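Side-chain contacts in Acarbose/maltose binding protein GacH (Streptomyces glaucescens, PDB 3K01), which binds acarbose and an acarbose homolog, and probably maltose, as the extracellular solute receptor of a sugar ABC transporter: residues Trp94-Ala99 with Thr127-Lys132; Pro121-Ser126 with Ala135-Ile140; Ala144-Lys149 with Asn247-Gly252. All blocks are in the same frame, centred on the assembly; numbering follows the deposited sequence.

Contact 1. Residues Trp94-Ala99 with Thr127-Lys132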
loop_
_atom_site.group_PDB
_atom_site.type_symbol
_atom_site.label_atom_id
_atom_site.label_comp_id
_atom_site.label_asym_id
_atom_site.label_seq_id
_atom_site.Cartn_x
_atom_site.Cartn_y
_atom_site.Cartn_z
ATOM N N TRP A 94 -7.275 -0.219 7.693
ATOM C CA TRP A 94 -7.773 0.087 9.035
ATOM C C TRP A 94 -9.129 0.787 8.977
ATOM O O TRP A 94 -9.830 0.797 9.992
ATOM C CB TRP A 94 -6.811 0.950 9.837
ATOM C CG TRP A 94 -5.486 0.343 10.158
ATOM C CD1 TRP A 94 -5.003 -0.877 9.764
ATOM C CD2 TRP A 94 -4.441 0.997 10.873
ATOM N NE1 TRP A 94 -3.710 -1.019 10.229
ATOM C CE2 TRP A 94 -3.347 0.113 10.918
ATOM C CE3 TRP A 94 -4.326 2.251 11.495
ATOM C CZ2 TRP A 94 -2.134 0.454 11.539
ATOM C CZ3 TRP A 94 -3.125 2.584 12.126
ATOM C CH2 TRP A 94 -2.055 1.678 12.144
ATOM N N VAL A 95 -9.500 1.392 7.849
ATOM C CA VAL A 95 -10.808 2.035 7.772
ATOM C C VAL A 95 -11.903 1.019 8.055
ATOM O O VAL A 95 -12.724 1.247 8.953
ATOM C CB VAL A 95 -11.018 2.721 6.421
ATOM C CG1 VAL A 95 -12.427 3.341 6.358
ATOM C CG2 VAL A 95 -9.966 3.795 6.217
ATOM N N ALA A 96 -11.928 -0.088 7.327
ATOM C CA ALA A 96 -12.951 -1.104 7.560
ATOM C C ALA A 96 -12.759 -1.780 8.913
ATOM O O ALA A 96 -13.746 -2.116 9.573
ATOM C CB ALA A 96 -12.945 -2.121 6.465
ATOM N N ASP A 97 -11.514 -1.960 9.344
ATOM C CA ASP A 97 -11.210 -2.552 10.651
ATOM C C ASP A 97 -11.919 -1.701 11.725
ATOM O O ASP A 97 -12.774 -2.195 12.483
ATOM C CB ASP A 97 -9.678 -2.586 10.830
ATOM C CG ASP A 97 -9.219 -3.307 12.074
ATOM O OD1 ASP A 97 -10.053 -3.935 12.762
ATOM O OD2 ASP A 97 -7.998 -3.223 12.321
ATOM N N PHE A 98 -11.603 -0.418 11.795
ATOM C CA PHE A 98 -12.168 0.443 12.852
ATOM C C PHE A 98 -13.661 0.668 12.638
ATOM O O PHE A 98 -14.413 0.714 13.612
ATOM C CB PHE A 98 -11.469 1.797 12.844
ATOM C CG PHE A 98 -9.991 1.773 13.200
ATOM C CD1 PHE A 98 -9.403 0.766 13.963
ATOM C CD2 PHE A 98 -9.215 2.830 12.795
ATOM C CE1 PHE A 98 -8.023 0.821 14.256
ATOM C CE2 PHE A 98 -7.849 2.896 13.085
ATOM C CZ PHE A 98 -7.259 1.882 13.816
ATOM N N ALA A 99 -14.115 0.832 11.399
ATOM C CA ALA A 99 -15.545 1.107 11.181
ATOM C C ALA A 99 -16.386 -0.108 11.555
ATOM O O ALA A 99 -17.517 0.052 12.067
ATOM C CB ALA A 99 -15.809 1.526 9.754
ATOM N N THR A 127 -11.897 4.554 1.394
ATOM C CA THR A 127 -12.551 5.298 2.482
ATOM C C THR A 127 -13.940 4.775 2.820
ATOM O O THR A 127 -14.552 5.264 3.770
ATOM C CB THR A 127 -12.675 6.806 2.139
ATOM O OG1 THR A 127 -13.637 6.986 1.104
ATOM C CG2 THR A 127 -11.324 7.428 1.773
ATOM N N ARG A 128 -14.436 3.798 2.069
ATOM C CA ARG A 128 -15.833 3.350 2.202
ATOM C C ARG A 128 -15.921 1.986 2.840
ATOM O O ARG A 128 -15.076 1.106 2.577
ATOM C CB ARG A 128 -16.519 3.301 0.837
ATOM C CG ARG A 128 -16.391 4.558 0.019
ATOM C CD ARG A 128 -17.629 5.353 -0.013
ATOM N NE ARG A 128 -18.778 4.632 -0.553
ATOM C CZ ARG A 128 -20.022 4.994 -0.284
ATOM N NH1 ARG A 128 -20.237 6.050 0.503
ATOM N NH2 ARG A 128 -21.044 4.317 -0.787
ATOM N N TYR A 129 -16.971 1.798 3.621
ATOM C CA TYR A 129 -17.219 0.521 4.284
ATOM C C TYR A 129 -18.721 0.339 4.286
ATOM O O TYR A 129 -19.442 1.179 4.826
ATOM C CB TYR A 129 -16.672 0.509 5.710
ATOM C CG TYR A 129 -17.015 -0.763 6.475
ATOM C CD1 TYR A 129 -16.483 -1.995 6.112
ATOM C CD2 TYR A 129 -17.891 -0.728 7.557
ATOM C CE1 TYR A 129 -16.815 -3.140 6.810
ATOM C CE2 TYR A 129 -18.216 -1.866 8.263
ATOM C CZ TYR A 129 -17.673 -3.075 7.872
ATOM O OH TYR A 129 -17.966 -4.229 8.570
ATOM N N GLU A 130 -19.165 -0.733 3.613
ATOM C CA GLU A 130 -20.578 -1.114 3.529
ATOM C C GLU A 130 -21.458 0.080 3.178
ATOM O O GLU A 130 -22.456 0.361 3.841
ATOM C CB GLU A 130 -20.999 -1.785 4.833
ATOM C CG GLU A 130 -20.212 -3.065 5.049
ATOM C CD GLU A 130 -20.703 -3.929 6.185
ATOM O OE1 GLU A 130 -21.364 -3.419 7.113
ATOM O OE2 GLU A 130 -20.382 -5.142 6.153
ATOM N N GLY A 131 -21.062 0.771 2.122
ATOM C CA GLY A 131 -21.897 1.811 1.541
ATOM C C GLY A 131 -21.855 3.151 2.248
ATOM O O GLY A 131 -22.633 4.042 1.872
ATOM N N LYS A 132 -20.969 3.334 3.240
ATOM C CA LYS A 132 -20.793 4.645 3.890
ATOM C C LYS A 132 -19.329 5.050 3.871
ATOM O O LYS A 132 -18.446 4.200 3.772
ATOM C CB LYS A 132 -21.314 4.648 5.322
ATOM C CG LYS A 132 -22.847 4.488 5.418
ATOM C CD LYS A 132 -23.317 4.484 6.851
ATOM C CE LYS A 132 -24.837 4.392 6.944
ATOM N NZ LYS A 132 -25.220 4.097 8.352
#

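Contact 2. Residues Pro121-Ser126 with Ala135-Ile140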
loop_
_atom_site.group_PDB
_atom_site.type_symbol
_atom_site.label_atom_id
_atom_site.label_comp_id
_atom_site.label_asym_id
_atom_site.label_seq_id
_atom_site.Cartn_x
_atom_site.Cartn_y
_atom_site.Cartn_z
ATOM N N PRO A 121 -9.223 6.742 -7.943
ATOM C CA PRO A 121 -10.416 5.935 -7.614
ATOM C C PRO A 121 -10.147 4.898 -6.512
ATOM O O PRO A 121 -10.987 4.665 -5.633
ATOM C CB PRO A 121 -10.771 5.274 -8.955
ATOM C CG PRO A 121 -9.486 5.280 -9.720
ATOM C CD PRO A 121 -8.829 6.601 -9.354
ATOM N N GLN A 122 -8.961 4.300 -6.515
ATOM C CA GLN A 122 -8.652 3.318 -5.494
ATOM C C GLN A 122 -8.598 3.960 -4.104
ATOM O O GLN A 122 -9.020 3.379 -3.120
ATOM C CB GLN A 122 -7.308 2.619 -5.764
ATOM C CG GLN A 122 -7.246 1.882 -7.092
ATOM C CD GLN A 122 -6.678 2.759 -8.199
ATOM O OE1 GLN A 122 -6.769 3.996 -8.154
ATOM N NE2 GLN A 122 -6.075 2.122 -9.202
ATOM N N ALA A 123 -8.005 5.154 -4.039
ATOM C CA ALA A 123 -7.889 5.871 -2.776
ATOM C C ALA A 123 -9.273 6.269 -2.262
ATOM O O ALA A 123 -9.566 6.060 -1.082
ATOM C CB ALA A 123 -6.983 7.098 -2.940
ATOM N N ALA A 124 -10.130 6.777 -3.148
ATOM C CA ALA A 124 -11.518 7.046 -2.728
ATOM C C ALA A 124 -12.217 5.794 -2.229
ATOM O O ALA A 124 -12.906 5.819 -1.207
ATOM C CB ALA A 124 -12.302 7.685 -3.871
ATOM N N ALA A 125 -12.036 4.693 -2.948
ATOM C CA ALA A 125 -12.712 3.467 -2.554
ATOM C C ALA A 125 -12.297 2.972 -1.178
ATOM O O ALA A 125 -13.098 2.413 -0.436
ATOM C CB ALA A 125 -12.473 2.402 -3.597
ATOM N N SER A 126 -11.026 3.191 -0.820
ATOM C CA SER A 126 -10.512 2.728 0.475
ATOM C C SER A 126 -11.177 3.452 1.661
ATOM O O SER A 126 -11.038 3.008 2.797
ATOM C CB SER A 126 -8.995 2.943 0.581
ATOM O OG SER A 126 -8.658 4.314 0.806
ATOM N N ALA A 135 -13.687 7.937 5.951
ATOM C CA ALA A 135 -12.361 8.552 5.917
ATOM C C ALA A 135 -12.278 9.478 4.736
ATOM O O ALA A 135 -13.153 9.472 3.872
ATOM C CB ALA A 135 -11.240 7.468 5.838
ATOM N N VAL A 136 -11.190 10.240 4.696
ATOM C CA VAL A 136 -10.770 10.973 3.499
ATOM C C VAL A 136 -9.334 10.520 3.147
ATOM O O VAL A 136 -8.536 10.227 4.030
ATOM C CB VAL A 136 -10.817 12.514 3.665
ATOM C CG1 VAL A 136 -12.272 12.964 3.829
ATOM C CG2 VAL A 136 -9.978 12.984 4.861
ATOM N N PRO A 137 -9.004 10.472 1.854
ATOM C CA PRO A 137 -7.666 9.965 1.473
ATOM C C PRO A 137 -6.559 10.945 1.762
ATOM O O PRO A 137 -6.743 12.169 1.693
ATOM C CB PRO A 137 -7.793 9.755 -0.046
ATOM C CG PRO A 137 -9.287 9.723 -0.318
ATOM C CD PRO A 137 -9.812 10.751 0.661
ATOM N N GLN A 138 -5.379 10.407 2.041
ATOM C CA GLN A 138 -4.208 11.234 2.331
ATOM C C GLN A 138 -3.033 10.891 1.400
ATOM O O GLN A 138 -2.644 11.726 0.573
ATOM C CB GLN A 138 -3.808 11.118 3.787
ATOM C CG GLN A 138 -2.734 12.104 4.183
ATOM C CD GLN A 138 -2.120 11.755 5.496
ATOM O OE1 GLN A 138 -1.714 10.606 5.697
ATOM N NE2 GLN A 138 -2.058 12.723 6.439
ATOM N N VAL A 139 -2.491 9.671 1.497
ATOM C CA VAL A 139 -1.391 9.272 0.604
ATOM C C VAL A 139 -1.632 7.847 0.120
ATOM O O VAL A 139 -2.351 7.057 0.755
ATOM C CB VAL A 139 -0.001 9.356 1.294
ATOM C CG1 VAL A 139 0.373 10.802 1.655
ATOM C CG2 VAL A 139 0.047 8.502 2.503
ATOM N N ILE A 140 -1.025 7.514 -1.013
ATOM C CA ILE A 140 -1.129 6.164 -1.600
ATOM C C ILE A 140 0.258 5.594 -1.847
ATOM O O ILE A 140 1.205 6.340 -2.066
ATOM C CB ILE A 140 -1.943 6.214 -2.939
ATOM C CG1 ILE A 140 -2.198 4.813 -3.553
ATOM C CG2 ILE A 140 -1.303 7.168 -3.959
ATOM C CD1 ILE A 140 -3.406 4.788 -4.481
#

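Contact 3. Residues Ala144-Lys149 with Asn247-Gly252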
loop_
_atom_site.group_PDB
_atom_site.type_symbol
_atom_site.label_atom_id
_atom_site.label_comp_id
_atom_site.label_asym_id
_atom_site.label_seq_id
_atom_site.Cartn_x
_atom_site.Cartn_y
_atom_site.Cartn_z
ATOM N N ALA A 144 6.138 -2.119 -7.019
ATOM C CA ALA A 144 6.620 -1.803 -8.354
ATOM C C ALA A 144 7.825 -2.674 -8.662
ATOM O O ALA A 144 8.452 -3.200 -7.748
ATOM C CB ALA A 144 7.010 -0.314 -8.438
ATOM N N LEU A 145 8.126 -2.822 -9.952
ATOM C CA LEU A 145 9.320 -3.563 -10.363
ATOM C C LEU A 145 10.535 -2.621 -10.381
ATOM O O LEU A 145 10.601 -1.704 -11.201
ATOM C CB LEU A 145 9.084 -4.133 -11.748
ATOM C CG LEU A 145 10.207 -5.039 -12.277
ATOM C CD1 LEU A 145 10.321 -6.325 -11.508
ATOM C CD2 LEU A 145 9.968 -5.288 -13.765
ATOM N N PHE A 146 11.465 -2.847 -9.465
ATOM C CA PHE A 146 12.748 -2.133 -9.458
ATOM C C PHE A 146 13.715 -2.878 -10.375
ATOM O O PHE A 146 13.747 -4.112 -10.396
ATOM C CB PHE A 146 13.376 -2.159 -8.065
ATOM C CG PHE A 146 12.737 -1.264 -7.038
ATOM C CD1 PHE A 146 13.550 -0.560 -6.173
ATOM C CD2 PHE A 146 11.352 -1.164 -6.855
ATOM C CE1 PHE A 146 13.037 0.241 -5.161
ATOM C CE2 PHE A 146 10.825 -0.344 -5.850
ATOM C CZ PHE A 146 11.685 0.368 -5.012
ATOM N N TYR A 147 14.530 -2.152 -11.126
ATOM C CA TYR A 147 15.496 -2.801 -11.999
ATOM C C TYR A 147 16.820 -2.046 -12.018
ATOM O O TYR A 147 16.888 -0.824 -11.872
ATOM C CB TYR A 147 14.949 -3.020 -13.427
ATOM C CG TYR A 147 14.502 -1.791 -14.165
ATOM C CD1 TYR A 147 13.214 -1.278 -13.990
ATOM C CD2 TYR A 147 15.363 -1.162 -15.079
ATOM C CE1 TYR A 147 12.800 -0.162 -14.688
ATOM C CE2 TYR A 147 14.952 -0.059 -15.766
ATOM C CZ TYR A 147 13.674 0.426 -15.568
ATOM O OH TYR A 147 13.241 1.554 -16.254
ATOM N N ASN A 148 17.887 -2.820 -12.200
ATOM C CA ASN A 148 19.246 -2.327 -12.355
ATOM C C ASN A 148 19.442 -1.997 -13.828
ATOM O O ASN A 148 19.499 -2.884 -14.686
ATOM C CB ASN A 148 20.199 -3.434 -11.887
ATOM C CG ASN A 148 21.668 -3.024 -11.888
ATOM O OD1 ASN A 148 22.444 -3.403 -10.949
ATOM N ND2 ASN A 148 22.085 -2.341 -12.922
ATOM N N LYS A 149 19.531 -0.702 -14.134
ATOM C CA LYS A 149 19.595 -0.289 -15.539
ATOM C C LYS A 149 20.822 -0.836 -16.243
ATOM O O LYS A 149 20.720 -1.291 -17.376
ATOM C CB LYS A 149 19.531 1.230 -15.675
ATOM C CG LYS A 149 18.168 1.805 -15.330
ATOM C CD LYS A 149 18.133 3.318 -15.512
ATOM C CE LYS A 149 16.764 3.870 -15.156
ATOM N NZ LYS A 149 16.495 5.205 -15.777
ATOM N N ASN A 247 19.642 -7.125 -0.017
ATOM C CA ASN A 247 21.052 -7.419 -0.236
ATOM C C ASN A 247 21.271 -7.928 -1.651
ATOM O O ASN A 247 22.267 -7.581 -2.307
ATOM C CB ASN A 247 21.571 -8.461 0.773
ATOM C CG ASN A 247 21.616 -7.929 2.201
ATOM O OD1 ASN A 247 21.585 -6.739 2.432
ATOM N ND2 ASN A 247 21.645 -8.841 3.160
ATOM N N ALA A 248 20.362 -8.772 -2.135
ATOM C CA ALA A 248 20.490 -9.325 -3.485
ATOM C C ALA A 248 20.403 -8.214 -4.522
ATOM O O ALA A 248 21.176 -8.213 -5.517
ATOM C CB ALA A 248 19.418 -10.386 -3.751
ATOM N N PHE A 249 19.465 -7.294 -4.350
ATOM C CA PHE A 249 19.291 -6.268 -5.359
ATOM C C PHE A 249 20.411 -5.221 -5.283
ATOM O O PHE A 249 20.941 -4.782 -6.318
ATOM C CB PHE A 249 17.920 -5.609 -5.215
ATOM C CG PHE A 249 17.615 -4.608 -6.273
ATOM C CD1 PHE A 249 17.207 -5.037 -7.527
ATOM C CD2 PHE A 249 17.802 -3.259 -6.057
ATOM C CE1 PHE A 249 16.908 -4.104 -8.524
ATOM C CE2 PHE A 249 17.516 -2.328 -7.080
ATOM C CZ PHE A 249 17.076 -2.756 -8.313
ATOM N N LYS A 250 20.759 -4.791 -4.078
ATOM C CA LYS A 250 21.831 -3.795 -3.913
ATOM C C LYS A 250 23.172 -4.259 -4.425
ATOM O O LYS A 250 23.988 -3.433 -4.908
ATOM C CB LYS A 250 21.952 -3.393 -2.451
ATOM C CG LYS A 250 20.760 -2.496 -2.009
ATOM C CD LYS A 250 20.609 -2.403 -0.499
ATOM C CE LYS A 250 21.761 -1.678 0.166
ATOM N NZ LYS A 250 21.562 -1.631 1.646
ATOM N N SER A 251 23.417 -5.556 -4.328
ATOM C CA SER A 251 24.693 -6.125 -4.743
ATOM C C SER A 251 24.721 -6.578 -6.200
ATOM O O SER A 251 25.790 -6.896 -6.722
ATOM C CB SER A 251 25.029 -7.336 -3.880
ATOM O OG SER A 251 24.135 -8.403 -4.151
ATOM N N GLY A 252 23.576 -6.640 -6.877
ATOM C CA GLY A 252 23.556 -7.151 -8.241
ATOM C C GLY A 252 23.519 -8.658 -8.354
ATOM O O GLY A 252 23.639 -9.196 -9.455
#

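Contact 1. Residues Trp94-Ala99 with Thr127-Lys132
Two alanines one helical turn apart, Ala96 and Ala99 on helix 92-100, receive the ring of Tyr129. The alanine methyls meet the two CD atoms of the ring: Ala96 CB meets Tyr129 CD1 at 3.6 Å, and Ala99 CB approaches Tyr129 CD2 at 3.8 Å, coming in obliquely. Because Tyr129 CG stands anti to the backbone N (chi1 175°), the ring leaves the strand and lies against the helix. The carbonyl oxygen of Ala96 sits over one face near the rim, while Glu130 CG lies over the centre of the opposite face, 3.7 Å above the plane.

Tyr129 also opens a tight hairpin. A type I' turn from Tyr129 to Lys132 links strand 128-129 to the start of strand 132-148, and paired backbone bonds close it: Tyr129 N to Lys132 O (2.8 Å) and Lys132 N to Tyr129 O (3.1 Å). Helix 92-100 therefore packs against a short hairpin at one end of the long strand, and Ala99 and Tyr129 also both touch Tyr134 on that strand.

Contacts of side chain with backbone complete the interface. Val95 directs CG1 at the carbonyl of Thr127, 3.9 Å from its O, whereas the hydroxyl of Thr127 is engaged by the carbonyl O of Ala124.

Contact 2. Residues Pro121-Ser126 with Ala135-Ile140
Ala123 and Pro137 form the close part of this contact, a methyl group laid against a proline ring. Ala123 CB lies 4.0 Å from Pro137 CB, and CG of the same ring reaches the Ala123 carbonyl, 3.8 Å from its O. The proline therefore meets both the side chain and the backbone of one helical residue, and its CG extends to the following peptide at 4.2 Å from Ala124 N. These are van der Waals contacts, and the small alanine lets the short helix 121-125 come within 5.9 Å of the strand, measured from Ala123 CA to Pro137 CA.

The same carbonyl has a polar partner. Ser126 OG donates to Ala123 O at 2.7 Å, tilted 17° from the carbonyl plane, with chi1 of 75° turning the hydroxyl back toward Ala123. Ser126 OG is also bonded to Asn299 on strand 293-302, so one hydroxyl ties segment 121-126 to strand 293-302.

In this solute-binding-protein fold, strand 132-148 pairs antiparallel with strand 293-302. Just beyond Pro137, Gln138 and Val139 both face Trp298 in a classic beta bulge.

Away from the proline the packing is looser. Ile140 points toward the helix, but its CD1 stays 4.5 Å from Ala123 CB, and Gln122 CB comes no nearer than 4.6 Å to Ile140 CD1. The Gln122 amide NE2 bonds to the carbonyl O of Ala363. Ala124 is partly exposed and its methyl points away.

Contact 3. Residues Ala144-Lys149 with Asn247-Gly252
The ring of Phe249 meets the strand along its rim: the backbone of Tyr147 lies at its edge, with Tyr147 C 3.8 Å from Phe249 CZ and the Tyr147 CA in the ring plane. Phe146 O and Asn148 N approach obliquely, the former 3.7 Å from Phe249 CE1. The ring of Phe146 in turn has Phe249 CE2 at its edge, near its plane. Phe273 also meets the Phe249 ring, the two planes only about 10° apart.

With CG anti to the backbone N (chi1 -176°), Phe249 extends from helix 241-251 to the strand, and its tip also lies 3.8 Å from Phe146 CB through CZ. The ring of Phe146 then leads away from the helical segment, toward Ile264 and Val267 of helix 264-268.

The contact is a helix packed on a sheet: segments 144-148 and 247-251 run at 37° with their axes 9.5 Å apart, and a single phenylalanine bridges much of that gap. The strand is flanked in the sheet by strands 254-259 and 279-283, whose Met257 and Leu279 also touch Phe249.

At its C-terminal end the helix finishes in a Schellman motif, with Gly252 adopting positive phi. This glycine brings the two backbones nearest each other, its CA lying 7.7 Å from Asn148 CA.

From the N terminus, helix 92-100 comes first, and contact 1 closes a loop of 27 intervening residues when the chain returns to it at 127-132. Helix 121-125 lies within that loop but finds its partner at 135-140, so contact 2, closing over 8 intervening residues, crosses contact 1; their centres are 11 Å apart and they touch, with Thr127 CG2 packed on Pro137 CG. Strand 132-148 runs on to contact 3, which opens after contact 2 has closed and spans 97 residues before helix 241-251 returns. Contacts 2 and 3 share this strand, packing helices 121-125 and 241-251 on it. Contacts 1 and 3, with centres about 36 Å apart, lie on opposite sides of the chain's centre.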